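Local coordinates for protein MGS-MChE2 (Uncultured bacterium, PDB 5JD6) that probably hydrolyses carboxylic esters, as an alpha/beta hydrolase esterase recovered from marine lagoon sediment, at residues I24-M29 against I51-L56; L62-G67 against L173-S178. All blocks are in the same frame, centred on the assembly; numbering follows the deposited sequence.

Contact 1. Residues I24-M29 against I51-L56; sequences ILHGLM and IPELPL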
# COMPACT_ATOMS: atom_id res chain seq x y z
N ILE A 24 1.83 5.32 3.53
CA ILE A 24 0.86 4.84 2.56
C ILE A 24 1.48 4.56 1.20
O ILE A 24 2.15 5.42 0.62
CB ILE A 24 -0.29 5.85 2.39
CG1 ILE A 24 -1.17 5.87 3.64
CG2 ILE A 24 -1.11 5.51 1.16
CD1 ILE A 24 -2.32 6.84 3.54
N LEU A 25 1.26 3.35 0.68
CA LEU A 25 1.75 2.98 -0.64
C LEU A 25 0.59 2.78 -1.62
O LEU A 25 -0.15 1.80 -1.52
CB LEU A 25 2.60 1.72 -0.57
CG LEU A 25 3.89 1.81 0.23
CD1 LEU A 25 4.61 0.47 0.22
CD2 LEU A 25 4.79 2.90 -0.34
N HIS A 26 0.44 3.71 -2.55
CA HIS A 26 -0.59 3.60 -3.57
C HIS A 26 -0.09 2.78 -4.76
O HIS A 26 1.10 2.50 -4.86
CB HIS A 26 -1.04 4.99 -4.04
CG HIS A 26 -0.00 5.72 -4.84
ND1 HIS A 26 -0.19 6.06 -6.16
CD2 HIS A 26 1.23 6.17 -4.50
CE1 HIS A 26 0.88 6.69 -6.60
NE2 HIS A 26 1.76 6.77 -5.62
N GLY A 27 -1.00 2.40 -5.65
CA GLY A 27 -0.65 1.57 -6.79
C GLY A 27 -0.23 2.37 -8.01
O GLY A 27 0.22 3.50 -7.90
N LEU A 28 -0.39 1.76 -9.18
CA LEU A 28 -0.05 2.41 -10.45
C LEU A 28 -1.13 3.39 -10.88
O LEU A 28 -0.84 4.50 -11.32
CB LEU A 28 0.17 1.36 -11.54
CG LEU A 28 1.34 0.39 -11.36
CD1 LEU A 28 1.35 -0.65 -12.47
CD2 LEU A 28 2.66 1.15 -11.32
N MET A 29 -2.39 2.97 -10.74
CA MET A 29 -3.54 3.82 -11.04
C MET A 29 -3.54 5.05 -10.14
O MET A 29 -4.05 6.12 -10.51
CB MET A 29 -4.84 3.03 -10.86
CG MET A 29 -5.93 3.76 -10.08
SD MET A 29 -7.47 2.84 -9.94
CE MET A 29 -8.40 3.91 -8.85
N ILE A 51 2.60 9.93 2.54
CA ILE A 51 2.36 9.29 1.25
C ILE A 51 3.49 9.58 0.28
O ILE A 51 3.45 10.58 -0.44
CB ILE A 51 1.02 9.73 0.63
CG1 ILE A 51 -0.09 9.72 1.69
CG2 ILE A 51 0.66 8.83 -0.54
CD1 ILE A 51 -1.45 10.06 1.14
N PRO A 52 4.51 8.71 0.26
CA PRO A 52 5.67 8.87 -0.63
C PRO A 52 5.37 8.47 -2.06
O PRO A 52 4.61 7.52 -2.29
CB PRO A 52 6.70 7.94 -0.01
CG PRO A 52 5.89 6.86 0.61
CD PRO A 52 4.64 7.53 1.13
N GLU A 53 5.95 9.18 -3.02
CA GLU A 53 5.80 8.81 -4.42
C GLU A 53 6.94 7.90 -4.86
O GLU A 53 8.08 8.32 -4.98
CB GLU A 53 5.74 10.05 -5.31
CG GLU A 53 4.58 10.95 -4.94
CD GLU A 53 3.28 10.18 -4.88
OE1 GLU A 53 2.93 9.49 -5.87
OE2 GLU A 53 2.63 10.22 -3.82
N LEU A 54 6.60 6.63 -5.07
CA LEU A 54 7.57 5.63 -5.48
C LEU A 54 8.02 5.88 -6.92
O LEU A 54 7.25 6.38 -7.74
CB LEU A 54 6.98 4.23 -5.33
CG LEU A 54 6.48 3.88 -3.93
CD1 LEU A 54 6.02 2.43 -3.87
CD2 LEU A 54 7.55 4.15 -2.89
N PRO A 55 9.28 5.53 -7.22
CA PRO A 55 9.83 5.67 -8.57
C PRO A 55 9.42 4.52 -9.48
O PRO A 55 10.28 3.79 -9.96
CB PRO A 55 11.34 5.66 -8.33
CG PRO A 55 11.50 4.81 -7.12
CD PRO A 55 10.30 5.09 -6.25
N LEU A 56 8.12 4.37 -9.72
CA LEU A 56 7.60 3.27 -10.53
C LEU A 56 8.15 3.29 -11.95
O LEU A 56 8.55 2.25 -12.48
CB LEU A 56 6.07 3.30 -10.57
CG LEU A 56 5.27 2.96 -9.31
CD1 LEU A 56 5.98 1.89 -8.49
CD2 LEU A 56 5.03 4.20 -8.47

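Contact 2. Residues L62-G67 against L173-S178; sequences LKTSVG and LAIAKS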
# COMPACT_ATOMS: atom_id res chain seq x y z
N LEU A 62 16.32 -0.36 -16.41
CA LEU A 62 15.92 -1.62 -15.83
C LEU A 62 16.36 -2.18 -14.48
O LEU A 62 16.89 -3.27 -14.36
CB LEU A 62 15.84 -2.69 -16.90
CG LEU A 62 14.44 -2.96 -17.45
CD1 LEU A 62 13.32 -2.50 -16.52
CD2 LEU A 62 14.20 -2.51 -18.88
N LYS A 63 16.07 -1.41 -13.46
CA LYS A 63 16.16 -1.83 -12.06
C LYS A 63 14.74 -1.80 -11.50
O LYS A 63 14.52 -1.74 -10.29
CB LYS A 63 17.09 -0.94 -11.24
CG LYS A 63 18.28 -1.66 -10.61
CD LYS A 63 18.79 -0.93 -9.38
CE LYS A 63 17.81 -1.03 -8.23
NZ LYS A 63 18.30 -0.34 -7.01
N THR A 64 13.79 -1.83 -12.42
CA THR A 64 12.38 -1.69 -12.11
C THR A 64 11.78 -3.02 -11.66
O THR A 64 11.36 -3.83 -12.48
CB THR A 64 11.60 -1.16 -13.33
OG1 THR A 64 12.26 0.00 -13.85
CG2 THR A 64 10.18 -0.81 -12.95
N SER A 65 11.76 -3.22 -10.35
CA SER A 65 11.19 -4.43 -9.78
C SER A 65 10.50 -4.12 -8.46
O SER A 65 10.71 -3.06 -7.87
CB SER A 65 12.28 -5.49 -9.57
OG SER A 65 13.31 -5.01 -8.73
N VAL A 66 9.67 -5.05 -8.00
CA VAL A 66 8.96 -4.90 -6.74
C VAL A 66 9.96 -4.83 -5.59
O VAL A 66 9.75 -4.11 -4.61
CB VAL A 66 7.97 -6.06 -6.52
CG1 VAL A 66 7.29 -5.95 -5.16
CG2 VAL A 66 6.93 -6.06 -7.63
N GLY A 67 11.06 -5.57 -5.72
CA GLY A 67 12.13 -5.55 -4.73
C GLY A 67 12.78 -4.19 -4.61
O GLY A 67 13.14 -3.76 -3.51
N LEU A 173 5.44 -3.58 -17.95
CA LEU A 173 5.64 -5.00 -18.19
C LEU A 173 6.71 -5.56 -17.26
O LEU A 173 6.59 -6.69 -16.77
CB LEU A 173 6.02 -5.25 -19.64
CG LEU A 173 4.92 -5.07 -20.68
CD1 LEU A 173 5.49 -5.11 -22.08
CD2 LEU A 173 3.85 -6.14 -20.51
N ALA A 174 7.75 -4.77 -17.01
CA ALA A 174 8.82 -5.17 -16.11
C ALA A 174 8.30 -5.32 -14.68
O ALA A 174 8.69 -6.25 -13.98
CB ALA A 174 9.95 -4.15 -16.15
N ILE A 175 7.43 -4.41 -14.27
CA ILE A 175 6.83 -4.46 -12.93
C ILE A 175 5.95 -5.69 -12.77
O ILE A 175 6.07 -6.42 -11.79
CB ILE A 175 5.98 -3.21 -12.63
CG1 ILE A 175 6.87 -1.96 -12.57
CG2 ILE A 175 5.24 -3.37 -11.32
CD1 ILE A 175 6.09 -0.67 -12.46
N ALA A 176 5.07 -5.91 -13.74
CA ALA A 176 4.15 -7.05 -13.70
C ALA A 176 4.91 -8.37 -13.66
O ALA A 176 4.59 -9.26 -12.86
CB ALA A 176 3.22 -7.01 -14.90
N LYS A 177 5.91 -8.50 -14.53
CA LYS A 177 6.76 -9.68 -14.55
C LYS A 177 7.42 -9.89 -13.19
O LYS A 177 7.42 -10.99 -12.65
CB LYS A 177 7.83 -9.55 -15.64
CG LYS A 177 8.87 -10.65 -15.63
CD LYS A 177 10.00 -10.34 -16.60
CE LYS A 177 11.12 -11.37 -16.50
NZ LYS A 177 12.23 -11.06 -17.44
N SER A 178 7.98 -8.81 -12.64
CA SER A 178 8.61 -8.85 -11.33
C SER A 178 7.61 -9.18 -10.22
O SER A 178 7.94 -9.92 -9.29
CB SER A 178 9.29 -7.51 -11.03
OG SER A 178 9.73 -7.45 -9.69

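Contact 1. Residues I24-M29 against I51-L56
I51 lies alongside I24, and the two side chains point the same way. CG1 of I51 sits 3.9 Å from CB of I24, and the CD1 ends of both also meet. V38 and I39 of helix 36-41 touch this pair, I24 and I51 respectively. An alanine in place of I51 would probably leave the flank of I24 without its neighbour and open a gap under helix 36-41. P52 follows, with its CD 3.3 Å from the carbonyl O of I24. Its ring has no N-H to offer, so this is packing and not a sheet bond. Strands 20-25 and 47-52 are parallel neighbours joined through helix 36-41, a beta-alpha-beta crossover of the alpha/beta hydrolase fold. E53 points its CB away from the 24-29 segment. The chain bends at chi2 (-51°) and brings the carboxylate back to H26. NE2 of H26 gives a weak hydrogen bond to OE1 of E53, 3.0 Å long and poorly aligned at 122°. The oxygen approaches the imidazole obliquely, and the ring and carboxylate planes are 38° apart. L54 turns toward L25 and crosses it at about a right angle, its CD1 3.8 Å from CD2 of L25. After an inverse gamma turn centred on P55, L56 points its CB toward the 24-29 segment, and CD2 of L28 rests 3.8 Å from CG of L56.

Contact 2. Residues L62-G67 against L173-S178
S178 holds its OG anti to the backbone N (chi1 171°), which extends the hydroxyl from helix 169-181 to the backbone of V66. T64 has its CG2 anti to the backbone N and its OG1 beside it (chi1 -51°), and this sends the methyl to I175. The N-H of V66 donates to OG of S178 over 2.9 Å, and the bond is nearly straight at 165°. The same oxygen lies 3.2 Å from CB of S65. CG2 of V66 is also close to it, so the hydroxyl sits against the first turn of helix 66-80. CB of S178 packs on CA and CB of S65. The OG of S65 does not join this bond; it pairs with OG1 of T68, in the first turn of the helix that S65 caps. On the buried side CG2 of T64 meets CG1 of I175 at 3.5 Å, with CD1 of I175 a little farther off. F69 touches both side chains, and L92 of helix 92-103 also packs on I175. OG1 of T64 has a weak hydrogen bond to the carbonyl O of M59. At the outer end CD1 of L62 reaches CB of A174 at 3.8 Å. L62 is poorly ordered, so this contact is uncertain. A174 also brings its methyl up to the carbonyl O of T64, 3.9 Å away. The arrangement is that of a helix N-terminus met by a serine from another helix. S65 is the N-cap residue, and S178 takes up the N-H of V66, the first residue of helix 66-80.

In the fold
Contact 1 is the deeper of the two. Its centre lies about 8 Å from the centre of the chain, against about 17 Å for contact 2, which is only partly buried. Contact 1 joins neighbouring strands and the loops that follow them, mostly by aliphatic packing with one weak polar bond. Contact 2 joins the start of helix 66-80 to helix 169-181, far along the chain, through one nearly straight hydrogen bond and light aliphatic packing. The two sites meet at L56, whose carbonyl O packs on T64 CG2 and I175 CD1. I175 CD1 also touches L28 CD2. Helix 66-80 packs on both, since F69 touches L56, T64 and I175.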